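Local coordinates for protein cyclic nucleotide-gated potassium channel mll3241 (Mesorhizobium loti, PDB 4MUV) that forms a cAMP-activated potassium channel, of which this chain is the cytoplasmic cyclic nucleotide-binding domain, an engineered form with inverted ligand selectivity, bound to cGMP, at residues G80-E85 with A125-K130; D57-V62 with M86-G91; L31-R36 with F114-S119; A47-I52 with V104-L109. The protein carries 3 engineered substitutions. All blocks are in the same frame, centred on the assembly; numbering follows the deposited sequence.

Contact 1: G80-E85 with A125-K130; sequences GAFFGE and AEIFRK. With PCG (cyclic guanosine monophosphate), chain C.
Glu85 and Phe128 mark the closest backbone approach, CA to CA 6.6 Å, where the short edge strand 82-83 and the turn after it meet the side of helix 122-139. The two aromatic rings make a T-shaped stack: Phe128 directs the CD1-CE1 edge of its ring at one face of Phe82, with centroids 5.2 Å apart and planes at 84°. The closest pair is Phe82 CE1 and Phe128 CD1, at 3.7 Å. At the rim of Phe82, near the ring plane, Ile127 CG2 lies 4.2 Å from Phe82 CZ. The strand leads into the phosphate-binding cassette of the cyclic nucleotide-binding fold, whose Gly84-Glu85 pair holds the ribose of cGMP. Gly84 N donates to O2' of cGMP at 2.8 Å, and that hydroxyl donates to Glu85 OE2 at 2.7 Å. Glu85 reaches the sugar with CG between its backbone N and carbonyl carbon (chi1 72°) and a bend at chi2, while its CB passes 4.1 Å from Phe128 CD1. Arg135, further along the helix, forms a salt bridge with Glu85 OE2 and a hydrogen bond with Phe82 O, so ribose, strand and helix share one polar network. With an alanine here in place of Phe82, the ring edge of Phe128 would probably lose the face it stacks on, and a gap would be likely to open beside Ile127.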
# COMPACT_ATOMS: atom_id res chain seq x y z
N GLY A 80 7.17 -0.23 6.65
CA GLY A 80 7.90 -0.96 5.64
C GLY A 80 7.03 -1.97 4.92
O GLY A 80 7.37 -2.43 3.85
N ALA A 81 5.91 -2.34 5.53
CA ALA A 81 5.00 -3.31 4.94
C ALA A 81 4.05 -2.63 3.98
O ALA A 81 3.94 -1.41 3.97
CB ALA A 81 4.21 -4.04 6.04
N PHE A 82 3.31 -3.43 3.22
CA PHE A 82 2.33 -2.88 2.28
C PHE A 82 1.15 -3.82 2.17
O PHE A 82 1.24 -5.01 2.48
CB PHE A 82 2.94 -2.57 0.90
CG PHE A 82 3.60 -3.75 0.26
CD1 PHE A 82 2.86 -4.74 -0.37
CD2 PHE A 82 4.98 -3.86 0.26
CE1 PHE A 82 3.46 -5.82 -0.97
CE2 PHE A 82 5.60 -4.95 -0.33
CZ PHE A 82 4.82 -5.93 -0.95
N PHE A 83 0.01 -3.26 1.77
CA PHE A 83 -1.21 -4.04 1.57
C PHE A 83 -2.08 -3.38 0.51
O PHE A 83 -1.95 -2.20 0.22
CB PHE A 83 -1.94 -4.19 2.91
CG PHE A 83 -2.45 -2.91 3.49
CD1 PHE A 83 -1.66 -2.15 4.33
CD2 PHE A 83 -3.73 -2.47 3.23
CE1 PHE A 83 -2.13 -0.96 4.86
CE2 PHE A 83 -4.20 -1.29 3.76
CZ PHE A 83 -3.42 -0.54 4.57
N GLY A 84 -2.99 -4.18 -0.05
CA GLY A 84 -3.90 -3.73 -1.09
C GLY A 84 -3.45 -4.07 -2.50
O GLY A 84 -4.17 -3.79 -3.46
N GLU A 85 -2.27 -4.68 -2.61
CA GLU A 85 -1.76 -5.07 -3.92
C GLU A 85 -2.58 -6.18 -4.57
O GLU A 85 -2.67 -6.25 -5.78
CB GLU A 85 -0.29 -5.53 -3.84
CG GLU A 85 -0.01 -6.88 -3.17
CD GLU A 85 -0.30 -6.87 -1.67
OE1 GLU A 85 -0.19 -5.79 -1.04
OE2 GLU A 85 -0.65 -7.94 -1.12
N ALA A 125 7.44 -5.60 -9.61
CA ALA A 125 6.23 -6.28 -10.05
C ALA A 125 6.24 -7.71 -9.53
O ALA A 125 5.20 -8.23 -9.09
CB ALA A 125 6.16 -6.29 -11.54
N GLU A 126 7.39 -8.37 -9.58
CA GLU A 126 7.52 -9.74 -9.10
C GLU A 126 7.36 -9.85 -7.59
O GLU A 126 6.76 -10.80 -7.10
CB GLU A 126 8.87 -10.33 -9.53
CG GLU A 126 9.02 -11.84 -9.25
CD GLU A 126 8.15 -12.70 -10.15
OE1 GLU A 126 7.25 -12.17 -10.83
OE2 GLU A 126 8.38 -13.93 -10.19
N ILE A 127 7.90 -8.87 -6.86
CA ILE A 127 7.69 -8.85 -5.41
C ILE A 127 6.20 -8.76 -5.09
O ILE A 127 5.71 -9.48 -4.22
CB ILE A 127 8.47 -7.72 -4.72
CG1 ILE A 127 9.96 -8.08 -4.74
CG2 ILE A 127 7.98 -7.49 -3.28
CD1 ILE A 127 10.87 -6.90 -4.50
N PHE A 128 5.46 -7.91 -5.79
CA PHE A 128 4.01 -7.82 -5.54
C PHE A 128 3.32 -9.14 -5.88
O PHE A 128 2.46 -9.62 -5.13
CB PHE A 128 3.39 -6.68 -6.35
CG PHE A 128 3.73 -5.29 -5.88
CD1 PHE A 128 3.76 -4.97 -4.54
CD2 PHE A 128 4.02 -4.30 -6.80
CE1 PHE A 128 4.04 -3.69 -4.15
CE2 PHE A 128 4.30 -3.02 -6.41
CZ PHE A 128 4.32 -2.72 -5.08
N ARG A 129 3.69 -9.73 -7.01
CA ARG A 129 3.05 -10.96 -7.47
C ARG A 129 3.30 -12.07 -6.44
O ARG A 129 2.38 -12.82 -6.07
CB ARG A 129 3.56 -11.37 -8.86
CG ARG A 129 2.79 -12.56 -9.49
CD ARG A 129 3.40 -13.04 -10.81
NE ARG A 129 4.72 -13.63 -10.61
CZ ARG A 129 4.93 -14.86 -10.15
NH1 ARG A 129 3.92 -15.67 -9.85
NH2 ARG A 129 6.18 -15.29 -10.00
N LYS A 130 4.54 -12.19 -5.97
CA LYS A 130 4.87 -13.23 -4.98
C LYS A 130 4.24 -12.97 -3.62
O LYS A 130 3.84 -13.90 -2.94
CB LYS A 130 6.37 -13.41 -4.87
CG LYS A 130 6.97 -14.07 -6.09
CD LYS A 130 8.46 -14.24 -5.96
CE LYS A 130 9.04 -14.86 -7.20
NZ LYS A 130 10.53 -14.87 -7.20
PA PCG C . -6.34 -6.86 -1.00
O1A PCG C . -6.36 -5.87 -2.15
O2A PCG C . -7.03 -8.16 -1.23
O5' PCG C . -6.96 -6.18 0.24
C5' PCG C . -6.75 -6.69 1.47
C4' PCG C . -5.23 -6.84 1.68
O4' PCG C . -4.73 -7.35 2.97
C3' PCG C . -4.71 -7.68 0.72
O3' PCG C . -4.82 -7.13 -0.63
C2' PCG C . -3.23 -7.87 1.23
O2' PCG C . -2.40 -6.86 0.66
C1' PCG C . -3.31 -7.73 2.63
N9 PCG C . -2.97 -8.88 3.42
C8 PCG C . -1.93 -8.99 4.31
N7 PCG C . -1.82 -10.23 4.79
C5 PCG C . -2.84 -10.93 4.19
C6 PCG C . -3.23 -12.31 4.29
O6 PCG C . -2.68 -13.18 5.02
N1 PCG C . -4.31 -12.65 3.52
C2 PCG C . -4.95 -11.78 2.65
N2 PCG C . -5.99 -12.24 1.92
N3 PCG C . -4.61 -10.46 2.52
C4 PCG C . -3.51 -10.10 3.33

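Contact 2: D57-V62 with M86-G91; sequences DRMFFV and MALISG. With PCG (cyclic guanosine monophosphate), chain C.
Leu88 packs with both of its methyl branches on the backbone from Asp57 to Met59, and this is the tight part of the contact. Leu88 CD2 lies 3.7 Å from Arg58 N, while Leu88 CD1 is 3.8 Å from Met59 CB, the leucine and methionine side chains crossing at about a right angle. CG of Leu88 stands anti to its carbonyl carbon (chi1 -57°), which lays both methyls along the backbone at the start of strand 58-64. The cover leaves the buried Arg58 N with no partner in the model. Phe114 touches both Leu88 and Met59 and backs this apolar patch. Helix 85-90 is the short helix of the phosphate-binding cassette: near its start Ala87 N donates to O1A of cGMP at 3.0 Å, and this N-terminal end, with its partial positive charge, would probably help to stabilise the phosphate. Met86 lies along the ribose, its SD 3.6 Å from C2' of cGMP and its CE 4.0 Å from N2 of the base. An alanine in place of Met86 would probably strip the sugar of this thioether cover and open a gap beside the guanine amino group. The looser side lies toward solvent, where Arg58 grips Asp57 side-on: NE meets OD1 at 2.7 Å and NH2 meets OD2. At the exposed end of the helix, Ser90 OG donates to Met86 O, which also accepts from Ser90 N.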
# COMPACT_ATOMS: atom_id res chain seq x y z
N ASP A 57 -8.99 0.08 -5.69
CA ASP A 57 -8.46 1.01 -6.69
C ASP A 57 -7.17 1.65 -6.23
O ASP A 57 -6.70 2.58 -6.87
CB ASP A 57 -9.49 2.10 -6.99
CG ASP A 57 -9.79 2.96 -5.78
OD1 ASP A 57 -9.33 2.60 -4.67
OD2 ASP A 57 -10.54 3.97 -5.91
N ARG A 58 -6.58 1.15 -5.16
CA ARG A 58 -5.32 1.67 -4.67
C ARG A 58 -4.67 0.67 -3.73
O ARG A 58 -5.29 -0.30 -3.31
CB ARG A 58 -5.56 2.97 -3.93
CG ARG A 58 -6.36 2.78 -2.66
CD ARG A 58 -7.05 4.04 -2.21
NE ARG A 58 -8.10 4.41 -3.13
CZ ARG A 58 -8.72 5.58 -3.14
NH1 ARG A 58 -8.40 6.52 -2.26
NH2 ARG A 58 -9.66 5.81 -4.04
N MET A 59 -3.40 0.90 -3.41
CA MET A 59 -2.74 0.13 -2.36
C MET A 59 -2.01 1.09 -1.45
O MET A 59 -2.00 2.31 -1.68
CB MET A 59 -1.81 -0.96 -2.91
CG MET A 59 -0.61 -0.41 -3.63
SD MET A 59 0.68 -1.64 -3.93
CE MET A 59 1.21 -1.96 -2.26
N PHE A 60 -1.43 0.55 -0.38
CA PHE A 60 -0.95 1.36 0.73
C PHE A 60 0.38 0.83 1.24
O PHE A 60 0.56 -0.39 1.40
CB PHE A 60 -1.94 1.32 1.88
CG PHE A 60 -3.33 1.75 1.51
CD1 PHE A 60 -3.70 3.08 1.62
CD2 PHE A 60 -4.27 0.83 1.10
CE1 PHE A 60 -4.97 3.50 1.30
CE2 PHE A 60 -5.56 1.24 0.78
CZ PHE A 60 -5.91 2.57 0.88
N PHE A 61 1.30 1.75 1.53
CA PHE A 61 2.58 1.45 2.18
C PHE A 61 2.51 1.99 3.59
O PHE A 61 2.24 3.16 3.81
CB PHE A 61 3.72 2.09 1.39
CG PHE A 61 3.79 1.57 -0.00
CD1 PHE A 61 3.03 2.13 -1.00
CD2 PHE A 61 4.57 0.46 -0.29
CE1 PHE A 61 3.06 1.61 -2.27
CE2 PHE A 61 4.58 -0.07 -1.56
CZ PHE A 61 3.83 0.51 -2.55
N VAL A 62 2.74 1.11 4.57
CA VAL A 62 2.72 1.54 5.97
C VAL A 62 4.03 2.23 6.30
O VAL A 62 5.11 1.69 6.05
CB VAL A 62 2.53 0.35 6.93
CG1 VAL A 62 2.47 0.82 8.36
CG2 VAL A 62 1.27 -0.42 6.58
N MET A 86 -3.22 -7.04 -3.79
CA MET A 86 -3.85 -8.21 -4.37
C MET A 86 -4.98 -7.84 -5.31
O MET A 86 -5.09 -8.40 -6.40
CB MET A 86 -4.33 -9.18 -3.29
CG MET A 86 -3.18 -9.83 -2.54
SD MET A 86 -3.65 -10.69 -1.03
CE MET A 86 -4.48 -12.11 -1.74
N ALA A 87 -5.82 -6.89 -4.91
CA ALA A 87 -6.94 -6.49 -5.77
C ALA A 87 -6.44 -5.82 -7.03
O ALA A 87 -7.06 -5.94 -8.09
CB ALA A 87 -7.84 -5.55 -5.03
N LEU A 88 -5.33 -5.10 -6.93
CA LEU A 88 -4.77 -4.43 -8.11
C LEU A 88 -4.20 -5.41 -9.12
O LEU A 88 -4.30 -5.19 -10.33
CB LEU A 88 -3.72 -3.40 -7.71
CG LEU A 88 -4.17 -2.31 -6.74
CD1 LEU A 88 -3.05 -1.30 -6.50
CD2 LEU A 88 -5.41 -1.62 -7.24
N ILE A 89 -3.62 -6.50 -8.63
CA ILE A 89 -3.07 -7.53 -9.52
C ILE A 89 -4.12 -8.44 -10.14
O ILE A 89 -4.02 -8.80 -11.30
CB ILE A 89 -2.14 -8.48 -8.78
CG1 ILE A 89 -0.95 -7.71 -8.27
CG2 ILE A 89 -1.67 -9.65 -9.72
CD1 ILE A 89 -0.16 -8.46 -7.20
N SER A 90 -5.08 -8.90 -9.34
CA SER A 90 -6.06 -9.87 -9.81
C SER A 90 -7.32 -9.23 -10.44
O SER A 90 -8.02 -9.88 -11.19
CB SER A 90 -6.47 -10.80 -8.65
OG SER A 90 -7.23 -10.08 -7.71
N GLY A 91 -7.57 -7.96 -10.15
CA GLY A 91 -8.82 -7.29 -10.52
C GLY A 91 -10.01 -7.71 -9.69
O GLY A 91 -11.15 -7.29 -9.91
PA PCG C . -6.34 -6.86 -1.00
O1A PCG C . -6.36 -5.87 -2.15
O2A PCG C . -7.03 -8.16 -1.23
O5' PCG C . -6.96 -6.18 0.24
C5' PCG C . -6.75 -6.69 1.47
C4' PCG C . -5.23 -6.84 1.68
O4' PCG C . -4.73 -7.35 2.97
C3' PCG C . -4.71 -7.68 0.72
O3' PCG C . -4.82 -7.13 -0.63
C2' PCG C . -3.23 -7.87 1.23
O2' PCG C . -2.40 -6.86 0.66
C1' PCG C . -3.31 -7.73 2.63
N9 PCG C . -2.97 -8.88 3.42
C8 PCG C . -1.93 -8.99 4.31
N7 PCG C . -1.82 -10.23 4.79
C5 PCG C . -2.84 -10.93 4.19
C6 PCG C . -3.23 -12.31 4.29
O6 PCG C . -2.68 -13.18 5.02
N1 PCG C . -4.31 -12.65 3.52
C2 PCG C . -4.95 -11.78 2.65
N2 PCG C . -5.99 -12.24 1.92
N3 PCG C . -4.61 -10.46 2.52
C4 PCG C . -3.51 -10.10 3.33

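Contact 3: L31-R36 with F114-S119; sequences LVEIVR and FQMLCS
This is a helix-to-helix packing contact away from the ligand, where helix 28-37, from the N-terminal helical part, lies against helix 111-120, which follows the last strand of the beta roll. Ile34 and Leu117 carry its buried half and have the nearest backbones, CA to CA 7.4 Å. Ile34 bends at its outer torsion (chi2 -67°) and sets CD1 3.9 Å from Leu117 CB, the side chains crossing at about a right angle. Leu117 meets Ile34 with its stem, since CG stands anti to its own backbone N (chi1 175°); its side chain also touches Phe23, Leu26, Ile124 and Phe128, an apolar core shared by the helices and the loop before helix 28-37. On the outer rim Glu33, bent at chi2, brings OE2 to 3.2 Å from Met116 SD. That approach is doubtful, because Met116 is modelled in two conformers. Behind it, Ser119 OG donates to Met116 O at 3.0 Å within the same helix. A thioether sulfur has no proton to offer the carboxylate, so the Glu33-Met116 pair is likely to contribute little directional hold, and the defined part of this contact rests on the aliphatic pair beneath it.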
# COMPACT_ATOMS: atom_id res chain seq x y z
N LEU A 31 11.70 6.58 -8.54
CA LEU A 31 11.29 6.88 -7.18
C LEU A 31 10.64 8.26 -7.10
O LEU A 31 9.60 8.42 -6.48
CB LEU A 31 12.48 6.82 -6.24
CG LEU A 31 12.13 7.16 -4.77
CD1 LEU A 31 11.15 6.18 -4.19
CD2 LEU A 31 13.40 7.16 -3.95
N VAL A 32 11.24 9.26 -7.73
CA VAL A 32 10.65 10.58 -7.66
C VAL A 32 9.27 10.62 -8.33
O VAL A 32 8.33 11.20 -7.79
CB VAL A 32 11.61 11.65 -8.20
CG1 VAL A 32 10.93 13.00 -8.32
CG2 VAL A 32 12.85 11.76 -7.31
N GLU A 33 9.15 9.97 -9.48
CA GLU A 33 7.87 9.93 -10.18
C GLU A 33 6.79 9.33 -9.27
O GLU A 33 5.67 9.86 -9.16
CB GLU A 33 8.01 9.15 -11.50
CG GLU A 33 6.91 9.38 -12.51
CD GLU A 33 5.71 8.47 -12.35
OE1 GLU A 33 5.77 7.47 -11.59
OE2 GLU A 33 4.68 8.75 -13.01
N ILE A 34 7.12 8.23 -8.61
CA ILE A 34 6.16 7.55 -7.76
C ILE A 34 5.83 8.39 -6.53
O ILE A 34 4.66 8.50 -6.15
CB ILE A 34 6.66 6.16 -7.43
CG1 ILE A 34 6.65 5.30 -8.70
CG2 ILE A 34 5.82 5.53 -6.32
CD1 ILE A 34 5.22 4.99 -9.28
N VAL A 35 6.83 9.01 -5.93
CA VAL A 35 6.57 9.81 -4.74
C VAL A 35 5.64 10.99 -5.01
O VAL A 35 4.79 11.32 -4.19
CB VAL A 35 7.87 10.22 -4.04
CG1 VAL A 35 7.55 11.10 -2.83
CG2 VAL A 35 8.58 8.98 -3.56
N ARG A 36 5.74 11.59 -6.19
CA ARG A 36 4.83 12.65 -6.58
C ARG A 36 3.39 12.16 -6.70
O ARG A 36 2.45 12.93 -6.52
CB ARG A 36 5.25 13.27 -7.91
CG ARG A 36 6.54 14.03 -7.88
CD ARG A 36 6.70 14.79 -9.20
NE ARG A 36 8.09 15.14 -9.49
CZ ARG A 36 8.77 16.10 -8.86
NH1 ARG A 36 8.19 16.81 -7.90
NH2 ARG A 36 10.03 16.36 -9.20
N PHE A 114 0.31 2.35 -9.68
CA PHE A 114 0.76 0.99 -9.44
C PHE A 114 1.08 0.30 -10.76
O PHE A 114 2.10 -0.41 -10.85
CB PHE A 114 -0.33 0.22 -8.69
CG PHE A 114 -0.07 -1.25 -8.52
CD1 PHE A 114 0.64 -1.71 -7.42
CD2 PHE A 114 -0.57 -2.18 -9.42
CE1 PHE A 114 0.85 -3.05 -7.23
CE2 PHE A 114 -0.36 -3.53 -9.22
CZ PHE A 114 0.36 -3.96 -8.14
N GLN A 115 0.23 0.46 -11.78
CA GLN A 115 0.52 -0.18 -13.06
C GLN A 115 1.77 0.42 -13.70
O GLN A 115 2.57 -0.30 -14.28
CB GLN A 115 -0.66 -0.09 -14.03
CG GLN A 115 -1.99 -0.64 -13.50
CD GLN A 115 -1.94 -2.09 -13.05
OE1 GLN A 115 -1.00 -2.82 -13.30
NE2 GLN A 115 -2.98 -2.51 -12.35
N MET A 116 1.95 1.74 -13.58
CA MET A 116 3.16 2.34 -14.10
C MET A 116 4.38 1.80 -13.37
O MET A 116 5.38 1.49 -14.01
CB MET A 116 3.14 3.85 -13.99
CG MET A 116 4.47 4.43 -14.38
SD MET A 116 4.39 6.14 -14.89
CE MET A 116 3.58 5.99 -16.46
N LEU A 117 4.30 1.68 -12.05
CA LEU A 117 5.40 1.13 -11.28
C LEU A 117 5.75 -0.29 -11.72
O LEU A 117 6.91 -0.62 -11.92
CB LEU A 117 5.05 1.16 -9.79
CG LEU A 117 6.03 0.52 -8.79
CD1 LEU A 117 7.44 1.13 -8.89
CD2 LEU A 117 5.47 0.64 -7.36
N CYS A 118 4.74 -1.15 -11.85
CA CYS A 118 4.98 -2.52 -12.27
C CYS A 118 5.55 -2.60 -13.68
O CYS A 118 6.39 -3.44 -13.95
CB CYS A 118 3.70 -3.34 -12.17
SG CYS A 118 3.18 -3.65 -10.47
N SER A 119 5.07 -1.75 -14.59
CA SER A 119 5.57 -1.76 -15.96
C SER A 119 7.02 -1.26 -16.04
O SER A 119 7.74 -1.63 -16.94
CB SER A 119 4.63 -0.98 -16.90
OG SER A 119 4.63 0.41 -16.72

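Contact 4: A47-I52 with V104-L109; sequences AVICRI and VSLLSL
The interior of the beta roll, the jelly-roll sandwich of the cyclic nucleotide-binding domain, is bridged here by side chains from its two facing sheets. Ile49, at the corner within the bulged strand 48-50, and Leu106, on strand 104-110, reach toward each other tip to tip. Their CA atoms are 10.1 Å apart, and the aliphatic chains fill the distance. Ile49 CD1 sits 4.1 Å from Leu106 CD1, and its other branch, CG2, comes to 4.2 Å from the same methyl, so one leucine methyl rests on two branches of the isoleucine. Ile49 holds CG1 anti to its carbonyl carbon (chi1 -60°), which directs CD1 across to the second sheet; there it also meets Val104 CG1 at 4.3 Å. All three residues are apolar, and the join is purely van der Waals. Ile49 and Cys50 both face Val98 in a classic beta bulge where the chain turns a corner. Around the pair, Phe60 of strand 58-64 packs on both Ile49 and Leu106, and Val43 of strand 39-43 does the same and also touches Val104, while strand 97-100 pairs with the bulged edge and helix 111-120 follows strand 104-110 in the chain.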
# COMPACT_ATOMS: atom_id res chain seq x y z
N ALA A 47 -10.09 2.31 12.58
CA ALA A 47 -10.85 2.61 11.37
C ALA A 47 -10.52 1.62 10.26
O ALA A 47 -9.37 1.21 10.07
CB ALA A 47 -10.56 4.04 10.91
N VAL A 48 -11.54 1.26 9.49
CA VAL A 48 -11.38 0.37 8.35
C VAL A 48 -10.77 1.13 7.19
O VAL A 48 -11.20 2.22 6.85
CB VAL A 48 -12.73 -0.28 7.97
CG1 VAL A 48 -12.63 -1.03 6.67
CG2 VAL A 48 -13.15 -1.24 9.06
N ILE A 49 -9.74 0.54 6.60
CA ILE A 49 -9.03 1.10 5.46
C ILE A 49 -9.51 0.44 4.15
O ILE A 49 -9.76 1.14 3.16
CB ILE A 49 -7.52 0.95 5.65
CG1 ILE A 49 -7.08 1.69 6.93
CG2 ILE A 49 -6.81 1.46 4.43
CD1 ILE A 49 -5.78 1.24 7.46
N CYS A 50 -9.59 -0.89 4.15
CA CYS A 50 -10.31 -1.52 3.07
C CYS A 50 -11.08 -2.69 3.62
O CYS A 50 -10.80 -3.24 4.67
CB CYS A 50 -9.37 -1.93 1.95
SG CYS A 50 -8.14 -3.09 2.47
N ARG A 51 -12.17 -2.98 2.93
CA ARG A 51 -13.15 -3.94 3.39
C ARG A 51 -13.27 -5.12 2.43
O ARG A 51 -13.38 -4.94 1.23
CB ARG A 51 -14.51 -3.28 3.56
CG ARG A 51 -15.45 -4.20 4.32
CD ARG A 51 -16.72 -3.55 4.66
NE ARG A 51 -16.60 -2.38 5.53
CZ ARG A 51 -16.47 -2.41 6.86
NH1 ARG A 51 -16.36 -3.56 7.53
NH2 ARG A 51 -16.43 -1.27 7.52
N ILE A 52 -13.27 -6.31 2.99
CA ILE A 52 -13.44 -7.53 2.21
C ILE A 52 -14.64 -7.40 1.28
O ILE A 52 -15.70 -6.93 1.67
CB ILE A 52 -13.58 -8.78 3.13
CG1 ILE A 52 -13.50 -10.06 2.31
CG2 ILE A 52 -14.84 -8.74 4.04
CD1 ILE A 52 -13.41 -11.29 3.16
N VAL A 104 -2.19 5.18 12.25
CA VAL A 104 -1.24 4.73 11.24
C VAL A 104 -1.08 5.77 10.12
O VAL A 104 -2.04 6.41 9.72
CB VAL A 104 -1.69 3.36 10.68
CG1 VAL A 104 -3.04 3.45 9.93
CG2 VAL A 104 -0.60 2.74 9.81
N SER A 105 0.15 5.97 9.66
CA SER A 105 0.44 6.76 8.46
C SER A 105 0.73 5.83 7.33
O SER A 105 1.52 4.87 7.45
CB SER A 105 1.62 7.73 8.61
OG SER A 105 1.28 8.70 9.56
N LEU A 106 0.09 6.14 6.21
CA LEU A 106 0.16 5.36 4.99
C LEU A 106 0.55 6.26 3.84
O LEU A 106 0.21 7.43 3.81
CB LEU A 106 -1.24 4.81 4.66
CG LEU A 106 -1.97 4.03 5.72
CD1 LEU A 106 -3.39 3.70 5.30
CD2 LEU A 106 -1.22 2.77 6.05
N LEU A 107 1.24 5.69 2.86
CA LEU A 107 1.38 6.29 1.54
C LEU A 107 0.48 5.49 0.59
O LEU A 107 0.67 4.30 0.39
CB LEU A 107 2.84 6.27 1.07
CG LEU A 107 3.80 7.11 1.92
CD1 LEU A 107 5.23 6.82 1.55
CD2 LEU A 107 3.51 8.59 1.72
N SER A 108 -0.52 6.18 0.03
CA SER A 108 -1.50 5.59 -0.87
C SER A 108 -1.06 5.71 -2.31
O SER A 108 -0.68 6.80 -2.73
CB SER A 108 -2.85 6.30 -0.69
OG SER A 108 -3.85 5.78 -1.55
N LEU A 109 -1.14 4.62 -3.04
CA LEU A 109 -0.76 4.56 -4.44
C LEU A 109 -1.97 4.11 -5.25
O LEU A 109 -2.47 3.00 -5.07
CB LEU A 109 0.36 3.54 -4.61
CG LEU A 109 0.93 3.37 -6.02
CD1 LEU A 109 1.66 4.65 -6.41
CD2 LEU A 109 1.87 2.17 -6.10

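Contacts 1 and 2 both reach cGMP and lie with centres about 8 Å apart: strands 82-83 and 58-64 are neighbours in one sheet, with Phe83 O 2.9 Å from Phe60 N. Between them they supply ribose and phosphate partners, and Arg94, Ser95 and Asp139 add further hydrogen bonds to the ligand. Contact 3 stands back, the Leu117 side chain about 14 Å from cGMP, yet Phe114 joins it to both: Phe128 CD2 is 3.4 Å from Phe114 CE1, and Leu88 CD1 is 3.6 Å from Phe114 CG. Contact 4, centred about 15 Å from contact 1, is linked to it through Phe83 CE2, 3.8 Å from Ile49 CG2.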